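Local coordinates for putative uncharacterized protein (Xanthomonas oryzae pv. oryzae, PDB 4KL0) that binds calcium and is of uncertain function, but may hydrolyse N-glycosyl compounds as nucleoside hydrolases do, at residues A[330-335]-A[358-363]; A[321-326]-A[363-368]; A[58-63]-A[82-87]; A[14-19]-A[49-54]; A[134-139]-A[161-166]. All coordinates share one frame; numbering follows the deposited sequence.

Contact 1 of 5, residues A[330-335]-A[358-363]; sequences ARLLFQ and PEKARL
L333 straddles A361 with both of its methyl branches. The CD2 branch lies against the backbone, 3.5 Å from A361 N, while the CD1 branch settles on the alanine methyl, 3.8 Å from A361 CB. CG of L333 stands beside its own backbone N, anti to the carbonyl carbon (chi1 -55°), which swings the fork toward the neighbouring helix although the bond to CB does not point there. The small A361 side chain is consistent with the short 6.2 Å between L333 CA and A361 CA.

K360 closes one flank. Its CG touches L333 CD2 at 3.8 Å; the chain then bends twice and crosses L332 at about a right angle, with K360 CE 4.2 Å from L332 CG. The ammonium group beyond is held by a salt bridge to E18 of helix 10-20, so the aliphatic part serves the packing and the charge ties in a third helix. L333 CB also lies over the centre of one face of the F334 ring, 3.8 Å above its plane. This is helix-helix packing in the helical layer flanking the mixed sheet of a Rossmann-like alpha/beta fold.

Contact 2 of 5, residues A[321-326]-A[363-368]; sequences TLLAAL and LLLSAL
L323 reaches from helix 317-325 into a group of three leucines, L364, L365 and L368, on helix 358-372. Its CB points directly at that helix but makes no close contact across the gap, serving as the stem of the side chain. CG, placed anti to the carbonyl carbon (chi1 -65°), carries the fork forward and comes 4.3 Å from L365 CD2. The two branches then part. CD1 makes the tight contact, 3.5 Å from L365 CD2, and lies 4.0 Å from L365 CG; it also skirts L364, whose CD2 is 4.4 Å away. CD2 turns the other way and meets L368 CD1 at 3.9 Å, the two side chains sliding past each other in opposite directions.

The short helical segments run nearly perpendicular, at 96°, with axes 12.2 Å apart at their closest approach, and one leucine meets three partners across them. At that spacing side chains alone bridge the gap, and the contact is purely apolar and buried. The contact is not part of the calcium site, but helix 317-325 also carries the metal ligand D318, whose side chain is about 9 Å from that of L365.

Other parts of the fold pack around the two helices. T321 and A325 rest on strand 172-178, L322 packs on T45 and A49 of helix 41-54, L364 lies against L19 of helix 10-20, and L368 touches Q51, so this crossing sits between the central sheet and two further helices.

Contact 3 of 5, residues A[58-63]-A[82-87]; sequences LRLTDV and GVFDRL
L60 on strand 58-65 and F84 on helix 70-86 face each other with CA atoms 10.0 Å apart, the strand leaving extended geometry at T61 (psi -34°) before resuming it. The pair belongs to a beta-alpha-beta unit, in which the chain passes from strand 58-65 through this helix to the parallel strand 93-96. Consistent with this irregularity, L60 and V63, three residues apart, both direct their CB atoms at the helix, and both meet the outer end of the F84 ring from the same side of its plane.

CG of F84 is anti to the carbonyl carbon (chi1 -65°), sending the ring down toward the sheet. L60 crosses it at about a right angle, its CD2 methyl 3.5 Å from F84 CE1 and 3.7 Å from F84 CZ. V63 runs head-on toward F84 and sets its CG2 methyl 3.9 Å from F84 CZ, with F84 CE2 at a like distance. Both methyls meet the ring obliquely. Y46 of helix 41-54 adds a second, inclined ring, and V92 also lines the site. The calcium ion is about 11 Å from the side chain of V63, so the seam is not part of its coordination shell.

Polar groups are settled apart from it. T61 OG1 donates to D62 OD1 at 2.8 Å, an oxygen that also forms a salt bridge with R138. At the helix end R86 NH1 reaches back to G82 O at 2.8 Å, 45° out of the carbonyl plane, while R86 N binds the same oxygen from the opposite face.

Contact 4 of 5, residues A[14-19]-A[49-54]; sequences AVLREL and AKQLQA
L19 presents its CD2 methyl to the CD2 methyl of L52, 4.0 Å away, the two side chains crossing at about a right angle. They reach this meeting by different routes: CG of L19 is anti to the backbone N (chi1 170°), whereas CG of L52 is anti to the carbonyl carbon (chi1 -69°), which carries its fork toward helix 10-20 from a CB that does not point at it. One turn earlier, L16 CD2 approaches the amide of Q51, 4.3 Å from its NE2, a loose contact between a methyl and a polar group.

The backbones stay well apart, with L19 CA and L52 CA 10.0 Å from each other, and only the side chains meet. Helix 10-20 here lies against helix 41-54, one of the helices flanking the sheet of the Rossmann-like fold and the one whose start supplies the calcium ligand D42. Further residues fill in around the leucines: T329 touches both L19 and L52, and L58 and L368 also lie on L52.

Although Q51 is buried, its amide has a partner within its own helix region. NE2 donates to the carboxylate of D55, one turn further on, which helps fix the rotation of the amide beside L16.

Contact 5 of 5, residues A[134-139]-A[161-166]; sequences AMCERL and LAEAGD
Where helix 155-163 ends and helix 165-171 is about to begin, the intervening turn presents A164 to C136 and L139 of helix 133-141. The nearest backbone approach is between C136 CA and A164 CA, 6.0 Å apart, with no hydrogen bond between the segments. Sulfur does most of the touching: C136 SG stands anti to its carbonyl carbon (chi1 -75°) and lies 3.8 Å from A164 CB. The same sulfur also brushes the base of the neighbouring glutamate, 4.2 Å from E163 CB. One turn along helix 133-141, the CD1 branch of L139 approaches the alanine methyl more loosely, at 4.4 Å from A164 CB, so the small side chain of A164 is met by sulfur and by a leucine branch.

In topological terms, helix 133-141 leads into strand 146-150, and the pair of helices joined at A164 carries the chain on from that strand to the parallel strand 172-178, a beta-alpha-beta crossover of the Rossmann-like sheet. The contact thus joins consecutive helical connections on the periphery of the domain. L160 of helix 155-163 also packs on C136 and L139, and L139 continues onto L167 and V168.

E163 is exposed at the margin. Its CB lines the apolar patch, while its carboxylate oxygen OE1 forms a long, weak ion pair with R133 NH1, just ahead of the 134-139 segment.

In the fold
Contacts 1, 2 and 4 form one continuous cluster of helices: contacts 1 and 2 share helix 358-372 and touch through L333 and L323, while contact 4 borders both. Contact 2 is the most central of the five; contact 1 lies farther out and is only partly buried, which suits its use of a lysine bearing a charge at its end. Contact 3 packs helix on strand and relies on an aromatic ring, unlike the helix pairs, where leucine methyls or sulfur dominate. It connects with contact 4 through Q53 and L60 N. Contact 5, farthest from the chain's centre, uses sulfur and alanine beside an exposed glutamate and touches contact 3 alone among the others.

Contact 1 of 5, residues A[330-335]-A[358-363]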
# COMPACT_ATOMS: atom_id res chain seq x y z
N ALA A 330 6.65 12.41 -4.80
CA ALA A 330 7.12 11.73 -6.02
C ALA A 330 8.28 12.52 -6.58
O ALA A 330 9.30 11.94 -6.95
CB ALA A 330 6.06 11.66 -7.04
N ARG A 331 8.16 13.85 -6.60
CA ARG A 331 9.20 14.63 -7.27
C ARG A 331 10.49 14.59 -6.48
O ARG A 331 11.58 14.78 -7.02
CB ARG A 331 8.71 16.05 -7.58
CG ARG A 331 7.58 16.06 -8.65
CD ARG A 331 7.01 17.47 -8.93
NE ARG A 331 5.83 17.45 -9.81
CZ ARG A 331 4.70 18.13 -9.58
NH1 ARG A 331 4.58 18.90 -8.50
NH2 ARG A 331 3.69 18.05 -10.45
N LEU A 332 10.40 14.31 -5.19
CA LEU A 332 11.55 14.13 -4.36
C LEU A 332 12.31 12.83 -4.68
O LEU A 332 13.55 12.79 -4.58
CB LEU A 332 11.09 14.10 -2.91
CG LEU A 332 11.85 14.85 -1.82
CD1 LEU A 332 11.98 16.30 -2.20
CD2 LEU A 332 11.11 14.67 -0.49
N LEU A 333 11.58 11.76 -5.02
CA LEU A 333 12.20 10.44 -4.99
C LEU A 333 12.27 9.74 -6.33
O LEU A 333 13.12 8.85 -6.52
CB LEU A 333 11.43 9.51 -4.01
CG LEU A 333 11.25 10.00 -2.57
CD1 LEU A 333 10.37 8.98 -1.85
CD2 LEU A 333 12.58 10.15 -1.83
N PHE A 334 11.36 10.07 -7.24
CA PHE A 334 11.13 9.25 -8.42
C PHE A 334 11.20 10.01 -9.74
O PHE A 334 10.91 11.21 -9.83
CB PHE A 334 9.76 8.56 -8.39
CG PHE A 334 9.46 7.84 -7.12
CD1 PHE A 334 10.09 6.66 -6.80
CD2 PHE A 334 8.43 8.30 -6.27
CE1 PHE A 334 9.79 6.01 -5.61
CE2 PHE A 334 8.09 7.61 -5.12
CZ PHE A 334 8.77 6.50 -4.77
N GLN A 335 11.55 9.27 -10.78
CA GLN A 335 11.49 9.79 -12.13
C GLN A 335 10.78 8.72 -12.98
O GLN A 335 11.46 7.92 -13.64
CB GLN A 335 12.91 9.99 -12.62
CG GLN A 335 13.07 10.65 -13.95
CD GLN A 335 14.56 10.71 -14.34
OE1 GLN A 335 15.41 11.17 -13.55
NE2 GLN A 335 14.89 10.21 -15.55
N PRO A 358 17.07 6.38 -3.48
CA PRO A 358 16.63 5.35 -2.53
C PRO A 358 17.02 5.58 -1.08
O PRO A 358 16.25 5.15 -0.21
CB PRO A 358 17.27 4.06 -3.08
CG PRO A 358 18.42 4.53 -3.85
CD PRO A 358 18.12 5.88 -4.38
N GLU A 359 18.17 6.19 -0.78
CA GLU A 359 18.51 6.38 0.65
C GLU A 359 17.62 7.48 1.22
O GLU A 359 17.21 7.42 2.38
CB GLU A 359 20.01 6.64 0.92
CG GLU A 359 20.36 6.91 2.41
CD GLU A 359 19.85 5.85 3.44
OE1 GLU A 359 19.33 6.28 4.51
OE2 GLU A 359 19.99 4.60 3.22
N LYS A 360 17.27 8.45 0.38
CA LYS A 360 16.32 9.46 0.81
C LYS A 360 14.89 8.87 0.98
O LYS A 360 14.19 9.25 1.90
CB LYS A 360 16.28 10.65 -0.16
CG LYS A 360 15.29 11.75 0.26
CD LYS A 360 15.85 13.11 0.07
CE LYS A 360 15.82 13.58 -1.34
NZ LYS A 360 16.53 14.90 -1.41
N ALA A 361 14.49 7.99 0.08
CA ALA A 361 13.22 7.28 0.27
C ALA A 361 13.19 6.52 1.59
O ALA A 361 12.19 6.55 2.34
CB ALA A 361 12.95 6.34 -0.93
N ARG A 362 14.28 5.80 1.90
CA ARG A 362 14.37 5.11 3.19
C ARG A 362 14.23 6.07 4.38
O ARG A 362 13.50 5.79 5.34
CB ARG A 362 15.72 4.40 3.33
CG ARG A 362 15.91 3.16 2.46
CD ARG A 362 17.24 2.45 2.87
NE ARG A 362 17.58 1.42 1.88
CZ ARG A 362 18.41 1.61 0.85
NH1 ARG A 362 19.03 2.78 0.69
NH2 ARG A 362 18.64 0.60 0.00
N LEU A 363 14.94 7.21 4.31
CA LEU A 363 14.98 8.17 5.40
C LEU A 363 13.62 8.88 5.55
O LEU A 363 13.08 9.05 6.65
CB LEU A 363 16.10 9.19 5.11
CG LEU A 363 16.76 9.92 6.26
CD1 LEU A 363 17.37 8.92 7.22
CD2 LEU A 363 17.84 10.80 5.65

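Contact 2 of 5, residues A[321-326]-A[363-368]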
# COMPACT_ATOMS: atom_id res chain seq x y z
N THR A 321 4.27 3.14 -2.99
CA THR A 321 3.19 3.44 -3.96
C THR A 321 2.49 4.74 -3.59
O THR A 321 2.23 5.58 -4.44
CB THR A 321 2.21 2.26 -4.02
OG1 THR A 321 2.96 1.10 -4.42
CG2 THR A 321 1.11 2.48 -5.03
N LEU A 322 2.18 4.88 -2.30
CA LEU A 322 1.61 6.12 -1.83
C LEU A 322 2.54 7.32 -2.06
O LEU A 322 2.05 8.39 -2.56
CB LEU A 322 1.20 5.98 -0.34
CG LEU A 322 0.64 7.32 0.21
CD1 LEU A 322 -0.64 7.66 -0.52
CD2 LEU A 322 0.35 7.19 1.69
N LEU A 323 3.82 7.16 -1.79
CA LEU A 323 4.78 8.24 -2.03
C LEU A 323 4.79 8.56 -3.52
O LEU A 323 4.89 9.74 -3.92
CB LEU A 323 6.17 7.89 -1.52
CG LEU A 323 6.29 7.73 0.02
CD1 LEU A 323 7.75 7.54 0.42
CD2 LEU A 323 5.75 8.96 0.76
N ALA A 324 4.64 7.54 -4.36
CA ALA A 324 4.61 7.78 -5.81
C ALA A 324 3.35 8.48 -6.30
O ALA A 324 3.35 9.04 -7.42
CB ALA A 324 4.87 6.42 -6.57
N ALA A 325 2.26 8.46 -5.50
CA ALA A 325 0.96 8.97 -5.87
C ALA A 325 0.81 10.46 -5.62
O ALA A 325 -0.14 11.06 -6.14
CB ALA A 325 -0.14 8.23 -5.04
N LEU A 326 1.67 11.01 -4.75
CA LEU A 326 1.58 12.44 -4.39
C LEU A 326 2.71 13.19 -5.09
O LEU A 326 3.88 12.78 -5.00
CB LEU A 326 1.74 12.61 -2.87
CG LEU A 326 0.85 11.77 -1.96
CD1 LEU A 326 1.25 11.86 -0.48
CD2 LEU A 326 -0.64 12.10 -2.10
N LEU A 363 14.94 7.21 4.31
CA LEU A 363 14.98 8.17 5.40
C LEU A 363 13.62 8.88 5.55
O LEU A 363 13.08 9.05 6.65
CB LEU A 363 16.10 9.19 5.11
CG LEU A 363 16.76 9.92 6.26
CD1 LEU A 363 17.37 8.92 7.22
CD2 LEU A 363 17.84 10.80 5.65
N LEU A 364 13.02 9.23 4.43
CA LEU A 364 11.66 9.81 4.44
C LEU A 364 10.58 8.85 4.97
O LEU A 364 9.71 9.27 5.78
CB LEU A 364 11.29 10.34 3.07
CG LEU A 364 9.94 11.04 3.05
CD1 LEU A 364 9.99 12.30 3.94
CD2 LEU A 364 9.59 11.38 1.64
N LEU A 365 10.63 7.58 4.56
CA LEU A 365 9.70 6.60 5.15
C LEU A 365 9.88 6.54 6.66
O LEU A 365 8.88 6.59 7.39
CB LEU A 365 9.90 5.20 4.55
CG LEU A 365 9.42 5.08 3.11
CD1 LEU A 365 10.02 3.81 2.46
CD2 LEU A 365 7.88 5.05 2.93
N SER A 366 11.12 6.48 7.17
CA SER A 366 11.33 6.45 8.63
C SER A 366 10.82 7.75 9.30
O SER A 366 10.14 7.69 10.33
CB SER A 366 12.82 6.16 8.96
OG SER A 366 13.03 6.17 10.38
N ALA A 367 11.16 8.90 8.71
CA ALA A 367 10.68 10.19 9.26
C ALA A 367 9.17 10.27 9.35
O ALA A 367 8.62 10.64 10.41
CB ALA A 367 11.25 11.36 8.46
N LEU A 368 8.48 9.89 8.27
CA LEU A 368 7.03 9.97 8.28
C LEU A 368 6.42 9.01 9.30
O LEU A 368 5.50 9.40 10.01
CB LEU A 368 6.50 9.70 6.87
CG LEU A 368 6.86 10.71 5.75
CD1 LEU A 368 6.56 10.07 4.41
CD2 LEU A 368 6.05 12.01 5.89

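Contact 3 of 5, residues A[58-63]-A[82-87]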
# COMPACT_ATOMS: atom_id res chain seq x y z
N LEU A 58 -2.36 15.23 1.82
CA LEU A 58 -3.50 14.44 1.42
C LEU A 58 -4.53 14.46 2.52
O LEU A 58 -4.25 14.86 3.67
CB LEU A 58 -3.07 13.00 1.13
CG LEU A 58 -2.53 12.14 2.29
CD1 LEU A 58 -3.64 11.59 3.09
CD2 LEU A 58 -1.70 10.96 1.76
N ARG A 59 -5.73 14.02 2.17
CA ARG A 59 -6.73 13.77 3.20
C ARG A 59 -7.39 12.45 2.84
O ARG A 59 -7.92 12.28 1.70
CB ARG A 59 -7.70 14.94 3.37
CG ARG A 59 -8.79 14.62 4.37
CD ARG A 59 -9.79 15.77 4.52
NE ARG A 59 -10.65 15.81 3.36
CZ ARG A 59 -11.75 16.55 3.27
NH1 ARG A 59 -12.13 17.30 4.31
NH2 ARG A 59 -12.49 16.52 2.17
N LEU A 60 -7.25 11.48 3.75
CA LEU A 60 -7.69 10.09 3.44
C LEU A 60 -9.16 10.00 3.78
O LEU A 60 -9.52 9.87 4.97
CB LEU A 60 -6.85 9.07 4.24
CG LEU A 60 -7.09 7.60 3.99
CD1 LEU A 60 -6.93 7.30 2.50
CD2 LEU A 60 -6.10 6.81 4.87
N THR A 61 -10.02 10.05 2.75
CA THR A 61 -11.44 10.19 3.06
C THR A 61 -12.17 8.84 3.12
O THR A 61 -13.08 8.64 3.96
CB THR A 61 -12.10 11.16 2.06
OG1 THR A 61 -12.02 10.61 0.72
CG2 THR A 61 -11.37 12.51 2.08
N ASP A 62 -11.74 7.89 2.28
CA ASP A 62 -12.47 6.64 2.12
C ASP A 62 -11.48 5.53 1.86
O ASP A 62 -10.52 5.71 1.12
CB ASP A 62 -13.44 6.73 0.92
CG ASP A 62 -14.50 7.83 1.11
OD1 ASP A 62 -14.26 8.96 0.66
OD2 ASP A 62 -15.57 7.55 1.69
N VAL A 63 -11.72 4.41 2.49
CA VAL A 63 -10.90 3.23 2.28
C VAL A 63 -11.82 2.04 2.04
O VAL A 63 -12.75 1.78 2.81
CB VAL A 63 -10.05 3.01 3.55
CG1 VAL A 63 -9.23 1.76 3.43
CG2 VAL A 63 -9.12 4.20 3.76
N GLY A 82 -9.64 0.15 13.18
CA GLY A 82 -8.89 0.15 14.44
C GLY A 82 -7.55 0.88 14.39
O GLY A 82 -7.16 1.57 15.35
N VAL A 83 -6.82 0.72 13.29
CA VAL A 83 -5.56 1.41 13.13
C VAL A 83 -5.76 2.91 12.89
O VAL A 83 -5.12 3.73 13.56
CB VAL A 83 -4.73 0.79 11.99
CG1 VAL A 83 -3.51 1.68 11.62
CG2 VAL A 83 -4.29 -0.64 12.37
N PHE A 84 -6.70 3.28 12.03
CA PHE A 84 -7.00 4.72 11.86
C PHE A 84 -7.40 5.40 13.18
O PHE A 84 -6.95 6.51 13.44
CB PHE A 84 -8.04 4.94 10.76
CG PHE A 84 -7.56 4.53 9.41
CD1 PHE A 84 -6.36 5.01 8.88
CD2 PHE A 84 -8.33 3.66 8.67
CE1 PHE A 84 -5.93 4.58 7.59
CE2 PHE A 84 -7.94 3.22 7.39
CZ PHE A 84 -6.75 3.71 6.87
N ASP A 85 -8.19 4.70 13.98
CA ASP A 85 -8.59 5.22 15.30
C ASP A 85 -7.36 5.50 16.19
O ASP A 85 -7.23 6.57 16.81
CB ASP A 85 -9.49 4.21 16.00
CG ASP A 85 -10.89 4.12 15.41
OD1 ASP A 85 -11.33 5.00 14.62
OD2 ASP A 85 -11.56 3.13 15.79
N ARG A 86 -6.42 4.55 16.23
CA ARG A 86 -5.18 4.68 17.04
C ARG A 86 -4.16 5.68 16.48
O ARG A 86 -3.21 6.10 17.15
CB ARG A 86 -4.55 3.30 17.18
CG ARG A 86 -5.46 2.40 18.00
CD ARG A 86 -4.97 0.96 17.99
NE ARG A 86 -5.72 0.09 18.91
CZ ARG A 86 -6.93 -0.43 18.67
NH1 ARG A 86 -7.63 -0.11 17.60
NH2 ARG A 86 -7.49 -1.23 19.58
N LEU A 87 -4.33 6.03 15.21
CA LEU A 87 -3.51 7.07 14.57
C LEU A 87 -4.22 8.43 14.64
O LEU A 87 -3.76 9.38 14.06
CB LEU A 87 -3.29 6.73 13.08
CG LEU A 87 -2.45 5.50 12.75
CD1 LEU A 87 -2.53 5.27 11.21
CD2 LEU A 87 -0.98 5.67 13.22

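Contact 4 of 5, residues A[14-19]-A[49-54]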
# COMPACT_ATOMS: atom_id res chain seq x y z
N ALA A 14 15.67 16.66 8.99
CA ALA A 14 15.98 17.41 7.76
C ALA A 14 15.23 16.98 6.51
O ALA A 14 14.87 17.79 5.64
CB ALA A 14 17.49 17.38 7.48
N VAL A 15 14.99 15.68 6.37
CA VAL A 15 14.32 15.25 5.17
C VAL A 15 12.83 15.64 5.23
O VAL A 15 12.24 15.93 4.23
CB VAL A 15 14.49 13.74 4.85
CG1 VAL A 15 13.63 12.93 5.71
CG2 VAL A 15 14.12 13.47 3.42
N LEU A 16 12.28 15.69 6.44
CA LEU A 16 10.88 16.05 6.60
C LEU A 16 10.71 17.56 6.42
O LEU A 16 9.75 18.02 5.79
CB LEU A 16 10.34 15.54 7.93
CG LEU A 16 8.90 15.95 8.18
CD1 LEU A 16 7.95 15.30 7.16
CD2 LEU A 16 8.55 15.51 9.62
N ARG A 17 11.65 18.34 6.92
CA ARG A 17 11.66 19.78 6.61
C ARG A 17 11.70 20.04 5.10
O ARG A 17 10.96 20.89 4.56
CB ARG A 17 12.91 20.41 7.25
CG ARG A 17 13.00 21.92 7.18
CD ARG A 17 14.18 22.36 8.05
NE ARG A 17 13.99 21.98 9.44
CZ ARG A 17 14.78 21.13 10.12
NH1 ARG A 17 15.87 20.60 9.55
NH2 ARG A 17 14.48 20.83 11.38
N GLU A 18 12.55 19.30 4.41
CA GLU A 18 12.65 19.42 2.96
C GLU A 18 11.35 19.06 2.23
O GLU A 18 10.93 19.73 1.28
CB GLU A 18 13.82 18.58 2.44
CG GLU A 18 13.95 18.64 0.91
CD GLU A 18 14.99 17.65 0.33
OE1 GLU A 18 15.60 16.85 1.11
OE2 GLU A 18 15.20 17.70 -0.91
N LEU A 19 10.71 17.97 2.64
CA LEU A 19 9.45 17.63 2.01
C LEU A 19 8.43 18.75 2.25
O LEU A 19 7.62 19.08 1.36
CB LEU A 19 8.90 16.32 2.58
CG LEU A 19 7.47 16.00 2.15
CD1 LEU A 19 7.29 15.82 0.62
CD2 LEU A 19 6.97 14.78 2.88
N ALA A 49 0.53 7.74 5.85
CA ALA A 49 -0.57 8.62 5.43
C ALA A 49 -0.99 9.54 6.57
O ALA A 49 -1.37 10.68 6.30
CB ALA A 49 -1.77 7.83 4.93
N LYS A 50 -0.96 9.06 7.81
CA LYS A 50 -1.30 9.96 8.93
C LYS A 50 -0.43 11.19 8.94
O LYS A 50 -0.97 12.30 9.09
CB LYS A 50 -1.18 9.23 10.27
CG LYS A 50 -1.10 10.13 11.47
CD LYS A 50 -2.35 10.98 11.62
CE LYS A 50 -2.12 11.92 12.82
NZ LYS A 50 -1.47 11.18 13.98
N GLN A 51 0.88 11.03 8.74
CA GLN A 51 1.77 12.17 8.78
C GLN A 51 1.56 13.03 7.53
O GLN A 51 1.61 14.27 7.59
CB GLN A 51 3.24 11.76 8.88
CG GLN A 51 4.15 12.96 9.04
CD GLN A 51 3.92 13.74 10.30
OE1 GLN A 51 3.37 13.23 11.32
NE2 GLN A 51 4.32 15.00 10.25
N LEU A 52 1.36 12.40 6.38
CA LEU A 52 1.12 13.17 5.19
C LEU A 52 -0.17 13.98 5.31
O LEU A 52 -0.25 15.07 4.75
CB LEU A 52 1.13 12.27 3.95
CG LEU A 52 2.52 11.73 3.66
CD1 LEU A 52 2.37 10.48 2.76
CD2 LEU A 52 3.48 12.78 3.00
N GLN A 53 -1.18 13.45 5.99
CA GLN A 53 -2.41 14.20 6.23
C GLN A 53 -2.14 15.32 7.21
O GLN A 53 -2.56 16.48 6.99
CB GLN A 53 -3.51 13.27 6.78
CG GLN A 53 -4.83 13.97 6.97
CD GLN A 53 -6.01 13.05 6.88
OE1 GLN A 53 -5.98 12.05 6.11
NE2 GLN A 53 -7.05 13.31 7.70
N ALA A 54 -1.48 15.01 8.32
CA ALA A 54 -1.16 16.06 9.30
C ALA A 54 -0.40 17.21 8.65
O ALA A 54 -0.58 18.38 9.03
CB ALA A 54 -0.34 15.48 10.47

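Contact 5 of 5, residues A[134-139]-A[161-166]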
# COMPACT_ATOMS: atom_id res chain seq x y z
N ALA A 134 -20.00 5.26 -0.99
CA ALA A 134 -19.56 6.56 -0.49
C ALA A 134 -18.56 7.23 -1.41
O ALA A 134 -18.59 8.42 -1.55
CB ALA A 134 -19.03 6.46 0.96
N MET A 135 -17.64 6.45 -2.02
CA MET A 135 -16.69 7.02 -2.98
C MET A 135 -17.45 7.64 -4.15
O MET A 135 -17.03 8.69 -4.67
CB MET A 135 -15.69 5.94 -3.47
CG MET A 135 -14.69 5.50 -2.37
SD MET A 135 -13.53 4.20 -3.05
CE MET A 135 -12.28 4.16 -1.64
N CYS A 136 -18.50 6.95 -4.61
CA CYS A 136 -19.32 7.47 -5.71
C CYS A 136 -19.92 8.85 -5.33
O CYS A 136 -19.76 9.86 -6.07
CB CYS A 136 -20.44 6.50 -6.09
SG CYS A 136 -19.92 5.04 -7.03
N GLU A 137 -20.60 8.87 -4.19
CA GLU A 137 -21.20 10.12 -3.68
C GLU A 137 -20.17 11.22 -3.54
O GLU A 137 -20.44 12.39 -3.82
CB GLU A 137 -21.88 9.88 -2.34
CG GLU A 137 -22.98 8.83 -2.38
CD GLU A 137 -23.76 8.76 -1.07
OE1 GLU A 137 -23.77 9.77 -0.33
OE2 GLU A 137 -24.36 7.70 -0.77
N ARG A 138 -18.95 10.86 -3.12
CA ARG A 138 -17.92 11.85 -2.96
C ARG A 138 -17.35 12.37 -4.29
O ARG A 138 -17.03 13.56 -4.40
CB ARG A 138 -16.80 11.33 -2.01
CG ARG A 138 -15.66 12.35 -1.86
CD ARG A 138 -14.61 11.87 -0.85
NE ARG A 138 -15.18 11.54 0.45
CZ ARG A 138 -15.40 12.46 1.39
NH1 ARG A 138 -15.10 13.74 1.12
NH2 ARG A 138 -15.89 12.11 2.58
N LEU A 139 -17.22 11.51 -5.30
CA LEU A 139 -16.76 11.97 -6.61
C LEU A 139 -17.77 13.01 -7.14
O LEU A 139 -17.40 13.99 -7.80
CB LEU A 139 -16.64 10.79 -7.60
CG LEU A 139 -15.43 9.89 -7.30
CD1 LEU A 139 -15.40 8.72 -8.25
CD2 LEU A 139 -14.13 10.71 -7.41
N LEU A 161 -14.84 2.51 -11.14
CA LEU A 161 -14.75 3.09 -12.48
C LEU A 161 -15.99 2.65 -13.25
O LEU A 161 -16.48 3.39 -14.14
CB LEU A 161 -13.49 2.65 -13.22
CG LEU A 161 -12.50 3.78 -13.30
CD1 LEU A 161 -12.10 4.19 -11.86
CD2 LEU A 161 -11.33 3.32 -14.11
N ALA A 162 -16.54 1.49 -12.92
CA ALA A 162 -17.72 1.07 -13.69
C ALA A 162 -18.98 1.81 -13.25
O ALA A 162 -19.79 2.24 -14.11
CB ALA A 162 -17.92 -0.43 -13.62
N GLU A 163 -19.22 1.90 -11.94
CA GLU A 163 -20.45 2.52 -11.44
C GLU A 163 -20.42 4.03 -11.60
O GLU A 163 -21.46 4.64 -11.83
CB GLU A 163 -20.70 2.11 -9.98
CG GLU A 163 -20.91 0.59 -9.91
CD GLU A 163 -21.20 0.09 -8.53
OE1 GLU A 163 -21.46 0.93 -7.63
OE2 GLU A 163 -21.15 -1.16 -8.35
N ALA A 164 -19.24 4.63 -11.56
CA ALA A 164 -19.17 6.08 -11.57
C ALA A 164 -18.29 6.58 -12.70
O ALA A 164 -17.64 7.61 -12.58
CB ALA A 164 -18.69 6.59 -10.23
N GLY A 165 -18.27 5.82 -13.80
CA GLY A 165 -17.57 6.19 -15.01
C GLY A 165 -17.81 7.60 -15.54
O GLY A 165 -16.90 8.23 -16.08
N ASP A 166 -19.02 8.11 -15.36
CA ASP A 166 -19.32 9.50 -15.71
C ASP A 166 -18.47 10.46 -14.83
O ASP A 166 -17.87 11.44 -15.32
CB ASP A 166 -20.84 9.77 -15.59
CG ASP A 166 -21.46 9.30 -14.23
OD1 ASP A 166 -21.04 8.24 -13.68
OD2 ASP A 166 -22.38 9.99 -13.69